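Local coordinates for endoglucanase EG-II (Hypocrea jecorina, PDB 3QR3), which probably hydrolyses internal beta-1,4-glucosidic bonds of cellulose as a glycoside hydrolase family 5 endoglucanase with a TIM-barrel catalytic domain, at residues D20-V28 and G65-N73; G263-C274 and T318-A326. All coordinates share one frame; numbering follows the deposited sequence.

Contact 1. Residues D20-V28 and G65-N73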
loop_
_atom_site.group_PDB
_atom_site.type_symbol
_atom_site.label_atom_id
_atom_site.label_comp_id
_atom_site.label_asym_id
_atom_site.label_seq_id
_atom_site.Cartn_x
_atom_site.Cartn_y
_atom_site.Cartn_z
ATOM N N ASP A 20 10.321 -4.011 -12.649
ATOM C CA ASP A 20 11.197 -5.187 -12.626
ATOM C C ASP A 20 11.820 -5.390 -11.250
ATOM O O ASP A 20 12.660 -6.278 -11.070
ATOM C CB ASP A 20 12.319 -5.053 -13.661
ATOM C CG ASP A 20 13.215 -3.861 -13.386
ATOM O OD1 ASP A 20 12.755 -2.925 -12.693
ATOM O OD2 ASP A 20 14.370 -3.846 -13.856
ATOM N N GLY A 21 11.436 -4.564 -10.279
ATOM C CA GLY A 21 12.026 -4.669 -8.952
ATOM C C GLY A 21 13.367 -3.958 -8.803
ATOM O O GLY A 21 14.060 -4.118 -7.802
ATOM N N THR A 22 13.752 -3.176 -9.805
ATOM C CA THR A 22 14.935 -2.334 -9.661
ATOM C C THR A 22 14.547 -1.008 -9.030
ATOM O O THR A 22 13.745 -0.255 -9.590
ATOM C CB THR A 22 15.617 -2.047 -11.014
ATOM O OG1 THR A 22 15.959 -3.285 -11.639
ATOM C CG2 THR A 22 16.906 -1.229 -10.811
ATOM N N CYS A 23 15.110 -0.728 -7.860
ATOM C CA CYS A 23 14.981 0.594 -7.251
ATOM C C CYS A 23 16.349 1.281 -7.219
ATOM O O CYS A 23 17.262 0.828 -6.531
ATOM C CB CYS A 23 14.416 0.485 -5.835
ATOM S SG CYS A 23 12.691 -0.102 -5.760
ATOM N N VAL A 24 16.489 2.363 -7.975
ATOM C CA VAL A 24 17.725 3.137 -7.998
ATOM C C VAL A 24 17.710 4.089 -6.818
ATOM O O VAL A 24 16.979 5.080 -6.826
ATOM C CB VAL A 24 17.816 3.974 -9.287
ATOM C CG1 VAL A 24 19.148 4.719 -9.344
ATOM C CG2 VAL A 24 17.622 3.078 -10.502
ATOM N N THR A 25 18.515 3.816 -5.798
ATOM C CA THR A 25 18.386 4.576 -4.552
ATOM C C THR A 25 18.752 6.050 -4.678
ATOM O O THR A 25 18.287 6.882 -3.903
ATOM C CB THR A 25 19.187 3.951 -3.390
ATOM O OG1 THR A 25 20.568 3.857 -3.751
ATOM C CG2 THR A 25 18.641 2.569 -3.067
ATOM N N SER A 26 19.588 6.383 -5.654
ATOM C CA SER A 26 19.945 7.779 -5.839
ATOM C C SER A 26 18.741 8.604 -6.310
ATOM O O SER A 26 18.750 9.833 -6.221
ATOM C CB SER A 26 21.113 7.911 -6.817
ATOM O OG SER A 26 20.689 7.615 -8.135
ATOM N N LYS A 27 17.700 7.935 -6.798
ATOM C CA LYS A 27 16.551 8.655 -7.348
ATOM C C LYS A 27 15.348 8.800 -6.409
ATOM O O LYS A 27 14.293 9.289 -6.833
ATOM C CB LYS A 27 16.113 8.038 -8.678
ATOM C CG LYS A 27 17.276 7.786 -9.623
ATOM C CD LYS A 27 16.992 8.244 -11.041
ATOM C CE LYS A 27 18.285 8.326 -11.845
ATOM N NZ LYS A 27 18.147 9.192 -13.054
ATOM N N VAL A 28 15.480 8.396 -5.147
ATOM C CA VAL A 28 14.360 8.602 -4.214
ATOM C C VAL A 28 14.101 10.100 -4.054
ATOM O O VAL A 28 15.016 10.905 -4.180
ATOM C CB VAL A 28 14.608 7.975 -2.825
ATOM C CG1 VAL A 28 14.738 6.452 -2.940
ATOM C CG2 VAL A 28 15.847 8.594 -2.177
ATOM N N GLY A 65 11.390 1.659 -1.406
ATOM C CA GLY A 65 12.157 0.647 -2.104
ATOM C C GLY A 65 12.916 -0.240 -1.138
ATOM O O GLY A 65 13.516 0.238 -0.174
ATOM N N TRP A 66 12.870 -1.544 -1.386
ATOM C CA TRP A 66 13.682 -2.507 -0.645
ATOM C C TRP A 66 15.150 -2.062 -0.642
ATOM O O TRP A 66 15.790 -2.008 0.407
ATOM C CB TRP A 66 13.545 -3.869 -1.321
ATOM C CG TRP A 66 14.189 -5.032 -0.648
ATOM C CD1 TRP A 66 14.993 -5.030 0.461
ATOM C CD2 TRP A 66 14.096 -6.389 -1.079
ATOM N NE1 TRP A 66 15.387 -6.323 0.756
ATOM C CE2 TRP A 66 14.860 -7.170 -0.185
ATOM C CE3 TRP A 66 13.448 -7.022 -2.147
ATOM C CZ2 TRP A 66 14.986 -8.554 -0.324
ATOM C CZ3 TRP A 66 13.573 -8.393 -2.283
ATOM C CH2 TRP A 66 14.336 -9.144 -1.372
ATOM N N GLN A 67 15.666 -1.723 -1.817
ATOM C CA GLN A 67 17.078 -1.351 -1.956
ATOM C C GLN A 67 17.417 -0.167 -1.072
ATOM O O GLN A 67 18.519 -0.072 -0.538
ATOM C CB GLN A 67 17.433 -1.039 -3.419
ATOM C CG GLN A 67 17.473 -2.280 -4.323
ATOM C CD GLN A 67 16.110 -2.624 -4.925
ATOM O OE1 GLN A 67 15.057 -2.368 -4.323
ATOM N NE2 GLN A 67 16.126 -3.188 -6.130
ATOM N N TYR A 68 16.462 0.739 -0.910
ATOM C CA TYR A 68 16.690 1.911 -0.079
ATOM C C TYR A 68 16.917 1.525 1.388
ATOM O O TYR A 68 17.837 2.022 2.044
ATOM C CB TYR A 68 15.516 2.897 -0.175
ATOM C CG TYR A 68 15.741 4.097 0.702
ATOM C CD1 TYR A 68 16.622 5.103 0.320
ATOM C CD2 TYR A 68 15.106 4.209 1.927
ATOM C CE1 TYR A 68 16.854 6.188 1.128
ATOM C CE2 TYR A 68 15.323 5.295 2.744
ATOM C CZ TYR A 68 16.200 6.280 2.338
ATOM O OH TYR A 68 16.418 7.355 3.159
ATOM N N LEU A 69 16.067 0.641 1.904
ATOM C CA LEU A 69 16.090 0.312 3.327
ATOM C C LEU A 69 17.378 -0.385 3.734
ATOM O O LEU A 69 17.867 -0.193 4.845
ATOM C CB LEU A 69 14.871 -0.537 3.724
ATOM C CG LEU A 69 13.530 0.212 3.704
ATOM C CD1 LEU A 69 12.394 -0.712 4.090
ATOM C CD2 LEU A 69 13.556 1.449 4.610
ATOM N N VAL A 70 17.929 -1.195 2.837
ATOM C CA VAL A 70 19.160 -1.908 3.133
ATOM C C VAL A 70 20.353 -1.285 2.405
ATOM O O VAL A 70 21.424 -1.872 2.348
ATOM C CB VAL A 70 19.052 -3.395 2.768
ATOM C CG1 VAL A 70 18.017 -4.090 3.660
ATOM C CG2 VAL A 70 18.708 -3.560 1.292
ATOM N N ASN A 71 20.155 -0.090 1.856
ATOM C CA ASN A 71 21.176 0.568 1.037
ATOM C C ASN A 71 21.870 -0.394 0.069
ATOM O O ASN A 71 23.101 -0.495 0.051
ATOM C CB ASN A 71 22.206 1.291 1.918
ATOM C CG ASN A 71 23.092 2.262 1.123
ATOM O OD1 ASN A 71 22.630 2.941 0.211
ATOM N ND2 ASN A 71 24.363 2.336 1.491
ATOM N N ASN A 72 21.076 -1.096 -0.735
ATOM C CA ASN A 72 21.593 -2.011 -1.762
ATOM C C ASN A 72 22.332 -3.253 -1.262
ATOM O O ASN A 72 22.900 -3.993 -2.065
ATOM C CB ASN A 72 22.452 -1.248 -2.769
ATOM C CG ASN A 72 21.666 -0.154 -3.474
ATOM O OD1 ASN A 72 20.697 -0.429 -4.190
ATOM N ND2 ASN A 72 22.075 1.093 -3.272
ATOM N N ASN A 73 22.316 -3.487 0.051
ATOM C CA ASN A 73 22.919 -4.687 0.628
ATOM C C ASN A 73 21.891 -5.794 0.795
ATOM O O ASN A 73 21.257 -5.902 1.843
ATOM C CB ASN A 73 23.552 -4.366 1.985
ATOM C CG ASN A 73 24.673 -3.348 1.881
ATOM O OD1 ASN A 73 24.823 -2.486 2.741
ATOM N ND2 ASN A 73 25.463 -3.443 0.825
HETATM O O HOH W 1 20.147 1.411 -6.319
#
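In the TIM barrel, the loop after strand 5-11 packs through Gly21, Cys23, Thr25 and Val28 on the short helix 66-69, which directly follows the next strand, 59-64. The amide of Gln67 reaches into this loop. NE2 donates to the backbone oxygen of Gly21 at 2.8 Å with an N-H...O angle of 161°, the acceptor lying in the amide plane and the donor in the carbonyl plane. A bend in the Gln67 chain (chi2 88°) lays the amide along Cys23, whose CB is 3.3 Å from Gln67 OE1. Beyond the two segments, Gln67 NE2 also bonds Asn111 OD1, and Cys23 is tied by a disulfide to Cys17. The CA of Gly65 lies 3.8 Å from Cys23 SG, and a CB there would be tight against the sulfur.

Thr25 lies against the middle of the helix, and its hydroxyl reaches Asn72 beyond the C-terminal end. Its CG2 is 3.6 Å from Tyr68 N, while OG1 accepts from Asn72 ND2 at 3.2 Å. The two side chains approach from opposite directions, OG1 13° out of the Asn72 amide plane; a Schellman motif with Asn71 at C-prime ends helix 66-69. One water donates to Cys23 O and Asn72 OD1 and accepts from Thr25 N, so both ends of the Asn72 amide are used. At the end of segment 20-28, Val28 CG1 approaches the Tyr68 ring obliquely, 4.0 Å from CD1.

Polar groups thus do the gripping and methyls fill between them: the two bonds on Gln67 NE2 fix which way its amide faces, and the Asn72 amide is likewise oriented by threonine and water.

Contact 2. Residues G263-C274 and T318-A326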
loop_
_atom_site.group_PDB
_atom_site.type_symbol
_atom_site.label_atom_id
_atom_site.label_comp_id
_atom_site.label_asym_id
_atom_site.label_seq_id
_atom_site.Cartn_x
_atom_site.Cartn_y
_atom_site.Cartn_z
ATOM N N GLY A 263 -7.694 7.838 -9.943
ATOM C CA GLY A 263 -8.060 8.240 -11.283
ATOM C C GLY A 263 -7.771 9.710 -11.510
ATOM O O GLY A 263 -7.316 10.416 -10.604
ATOM N N GLY A 264 -8.034 10.178 -12.723
ATOM C CA GLY A 264 -7.834 11.580 -13.027
ATOM C C GLY A 264 -8.762 12.464 -12.212
ATOM O O GLY A 264 -9.778 12.008 -11.678
ATOM N N ASN A 265 -8.412 13.741 -12.103
ATOM C CA ASN A 265 -9.293 14.695 -11.450
ATOM C C ASN A 265 -10.275 15.255 -12.478
ATOM O O ASN A 265 -10.222 16.427 -12.828
ATOM C CB ASN A 265 -8.476 15.801 -10.792
ATOM C CG ASN A 265 -7.653 15.288 -9.635
ATOM O OD1 ASN A 265 -8.199 14.919 -8.593
ATOM N ND2 ASN A 265 -6.333 15.233 -9.816
ATOM N N VAL A 266 -11.145 14.379 -12.972
ATOM C CA VAL A 266 -12.065 14.682 -14.059
ATOM C C VAL A 266 -13.428 14.043 -13.770
ATOM O O VAL A 266 -13.533 13.120 -12.950
ATOM C CB VAL A 266 -11.535 14.141 -15.402
ATOM C CG1 VAL A 266 -10.250 14.849 -15.793
ATOM C CG2 VAL A 266 -11.309 12.629 -15.314
ATOM N N GLN A 267 -14.462 14.521 -14.459
ATOM C CA GLN A 267 -15.840 14.100 -14.186
ATOM C C GLN A 267 -16.061 12.589 -14.257
ATOM O O GLN A 267 -16.750 12.023 -13.403
ATOM C CB GLN A 267 -16.816 14.805 -15.132
ATOM C CG GLN A 267 -18.278 14.599 -14.759
ATOM C CD GLN A 267 -18.604 15.123 -13.367
ATOM O OE1 GLN A 267 -18.157 16.202 -12.978
ATOM N NE2 GLN A 267 -19.389 14.360 -12.613
ATOM N N SER A 268 -15.499 11.930 -15.270
ATOM C CA SER A 268 -15.672 10.477 -15.408
ATOM C C SER A 268 -15.233 9.714 -14.158
ATOM O O SER A 268 -15.877 8.741 -13.755
ATOM C CB SER A 268 -14.931 9.941 -16.638
ATOM O OG SER A 268 -13.527 10.103 -16.515
ATOM N N CYS A 269 -14.133 10.156 -13.547
ATOM C CA CYS A 269 -13.615 9.499 -12.346
ATOM C C CYS A 269 -14.368 9.923 -11.093
ATOM O O CYS A 269 -14.558 9.122 -10.175
ATOM C CB CYS A 269 -12.124 9.770 -12.177
ATOM S SG CYS A 269 -11.145 9.159 -13.560
ATOM N N ILE A 270 -14.788 11.183 -11.046
ATOM C CA ILE A 270 -15.620 11.646 -9.942
ATOM C C ILE A 270 -16.869 10.782 -9.859
ATOM O O ILE A 270 -17.318 10.432 -8.773
ATOM C CB ILE A 270 -15.977 13.139 -10.074
ATOM C CG1 ILE A 270 -14.746 13.990 -9.732
ATOM C CG2 ILE A 270 -17.159 13.482 -9.168
ATOM C CD1 ILE A 270 -14.903 15.475 -10.011
ATOM N N GLN A 271 -17.413 10.404 -11.012
ATOM C CA GLN A 271 -18.572 9.519 -11.018
ATOM C C GLN A 271 -18.195 8.077 -10.677
ATOM O O GLN A 271 -18.761 7.498 -9.751
ATOM C CB GLN A 271 -19.335 9.574 -12.347
ATOM C CG GLN A 271 -20.478 8.554 -12.410
ATOM C CD GLN A 271 -21.401 8.749 -13.603
ATOM O OE1 GLN A 271 -22.139 7.839 -13.986
ATOM N NE2 GLN A 271 -21.364 9.936 -14.192
ATOM N N ASP A 272 -17.237 7.505 -11.406
ATOM C CA ASP A 272 -16.868 6.099 -11.225
ATOM C C ASP A 272 -16.209 5.792 -9.884
ATOM O O ASP A 272 -16.479 4.757 -9.273
ATOM C CB ASP A 272 -15.978 5.613 -12.374
ATOM C CG ASP A 272 -16.728 5.510 -13.693
ATOM O OD1 ASP A 272 -17.961 5.720 -13.699
ATOM O OD2 ASP A 272 -16.084 5.218 -14.727
ATOM N N MET A 273 -15.339 6.678 -9.423
ATOM C CA MET A 273 -14.675 6.449 -8.148
ATOM C C MET A 273 -15.672 6.514 -7.007
ATOM O O MET A 273 -15.562 5.767 -6.037
ATOM C CB MET A 273 -13.552 7.451 -7.908
ATOM C CG MET A 273 -12.881 7.283 -6.550
ATOM S SD MET A 273 -12.052 5.680 -6.387
ATOM C CE MET A 273 -10.636 5.897 -7.467
ATOM N N CYS A 274 -16.645 7.412 -7.113
ATOM C CA CYS A 274 -17.607 7.542 -6.038
ATOM C C CYS A 274 -18.513 6.310 -5.989
ATOM O O CYS A 274 -18.857 5.849 -4.915
ATOM C CB CYS A 274 -18.391 8.856 -6.133
ATOM S SG CYS A 274 -17.390 10.310 -5.611
ATOM N N THR A 318 -7.365 18.010 -4.318
ATOM C CA THR A 318 -7.718 17.832 -5.720
ATOM C C THR A 318 -9.203 17.490 -5.785
ATOM O O THR A 318 -9.811 17.173 -4.769
ATOM C CB THR A 318 -6.861 16.730 -6.406
ATOM O OG1 THR A 318 -7.296 15.430 -5.981
ATOM C CG2 THR A 318 -5.391 16.919 -6.071
ATOM N N SER A 319 -9.797 17.563 -6.967
ATOM C CA SER A 319 -11.230 17.335 -7.071
ATOM C C SER A 319 -11.635 15.882 -6.754
ATOM O O SER A 319 -12.686 15.641 -6.149
ATOM C CB SER A 319 -11.762 17.785 -8.438
ATOM O OG SER A 319 -11.114 17.109 -9.495
ATOM N N LEU A 320 -10.804 14.916 -7.129
ATOM C CA LEU A 320 -11.154 13.520 -6.863
ATOM C C LEU A 320 -11.100 13.221 -5.367
ATOM O O LEU A 320 -11.976 12.543 -4.826
ATOM C CB LEU A 320 -10.256 12.551 -7.644
ATOM C CG LEU A 320 -10.721 11.088 -7.577
ATOM C CD1 LEU A 320 -11.994 10.895 -8.373
ATOM C CD2 LEU A 320 -9.656 10.146 -8.094
ATOM N N VAL A 321 -10.074 13.721 -4.687
ATOM C CA VAL A 321 -9.983 13.530 -3.241
ATOM C C VAL A 321 -11.177 14.199 -2.547
ATOM O O VAL A 321 -11.911 13.560 -1.780
ATOM C CB VAL A 321 -8.676 14.089 -2.673
ATOM C CG1 VAL A 321 -8.745 14.182 -1.149
ATOM C CG2 VAL A 321 -7.479 13.227 -3.118
ATOM N N SER A 322 -11.368 15.483 -2.842
ATOM C CA SER A 322 -12.423 16.272 -2.224
ATOM C C SER A 322 -13.799 15.662 -2.467
ATOM O O SER A 322 -14.603 15.543 -1.540
ATOM C CB SER A 322 -12.385 17.710 -2.748
ATOM O OG SER A 322 -13.504 18.434 -2.288
ATOM N N SER A 323 -14.062 15.266 -3.712
ATOM C CA SER A 323 -15.376 14.747 -4.088
ATOM C C SER A 323 -15.614 13.279 -3.707
ATOM O O SER A 323 -16.751 12.895 -3.486
ATOM C CB SER A 323 -15.607 14.891 -5.600
ATOM O OG SER A 323 -15.378 16.219 -6.056
ATOM N N CYS A 324 -14.564 12.457 -3.627
ATOM C CA CYS A 324 -14.762 11.008 -3.522
ATOM C C CYS A 324 -14.055 10.298 -2.371
ATOM O O CYS A 324 -14.625 9.401 -1.750
ATOM C CB CYS A 324 -14.388 10.328 -4.843
ATOM S SG CYS A 324 -15.461 10.781 -6.214
ATOM N N LEU A 325 -12.812 10.667 -2.096
ATOM C CA LEU A 325 -12.047 9.944 -1.088
ATOM C C LEU A 325 -12.250 10.487 0.314
ATOM O O LEU A 325 -12.311 9.718 1.278
ATOM C CB LEU A 325 -10.560 9.944 -1.441
ATOM C CG LEU A 325 -10.275 9.378 -2.828
ATOM C CD1 LEU A 325 -8.780 9.341 -3.087
ATOM C CD2 LEU A 325 -10.878 7.986 -2.961
ATOM N N ALA A 326 -12.349 11.810 0.419
ATOM C CA ALA A 326 -12.419 12.490 1.703
ATOM C C ALA A 326 -13.672 12.099 2.470
ATOM O O ALA A 326 -14.696 11.778 1.880
ATOM C CB ALA A 326 -12.375 14.002 1.505
#
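Leu320 is the main bump between helices 267-274 and 319-325, its forked end pushed into a hollow formed by Gly263, Cys269 and Met273. With CG anti to the backbone N (chi1 -171°), one methyl, CD2, lies 3.4 Å from Gly263 O, and the other, CD1, reaches Met273 CB at 3.8 Å and also touches Cys269 CB. Any side chain at Gly263 would collide with Cys269 SG in its own segment, and the bare backbone there forms the floor against which CD2 lies. Met273 crosses Leu320 at about a right angle, and its CG continues the apolar surface onto Cys324 CB.

Ile270 answers from the first helix as a knob in a hole lined by Ser319, Leu320, Ser323 and Cys324. Its CD1 lies beside both serine hydroxyls, 4.1 Å from Ser323 OG, while CG2 turns to Ser323 CB. Ser323 OG itself donates back to Ser319 O, keeping the hydroxyl on its own helix. At the far end the disulfide Cys274-Cys324 (SG to SG 2.1 Å) clamps the helices.

At the near end, Asn265 lies across Thr318. Its OD1 accepts from Leu320 N on a lone pair in the carbonyl plane (3.0 Å) and from Thr318 OG1 (2.8 Å), which is tilted 32° from that plane; ND2 is held by Thr305 O. An alanine at Asn265 would remove this amide and probably leave the first-turn N-H of Leu320 and the Thr318 hydroxyl without their shared acceptor.

The helices run roughly parallel, crossing at -30° with axes 9.0 Å apart. Joined by this one knob-in-hole, they are neighbours in the outer layer of an eight-stranded TIM barrel: the helix after strand 256-261 and the C-terminal helix 319-325, reached from strand 287-296 through the small hairpin 309-310/315-316.

Overall arrangement
Contacts 1 and 2 lie far apart on the same barrel, their centres about 32 Å from each other and their nearest atoms about 21 Å. Their centres are about 17 and 19 Å from the chain centre. As in other family 5 enzymes, the active site probably lies at the C-terminal ends of the barrel strands; both segments of contact 1 (after 5-11 and 59-64) and Gly263 and Gly264 of contact 2 (after 256-261) follow such ends, whereas the helix packing of contact 2 is on the outer layer. Both include disulfide cysteines, but only in contact 2 does a disulfide bridge the segments. A sulfate, probably from the crystallisation liquor, lies about 5 Å from the Val28 side chain.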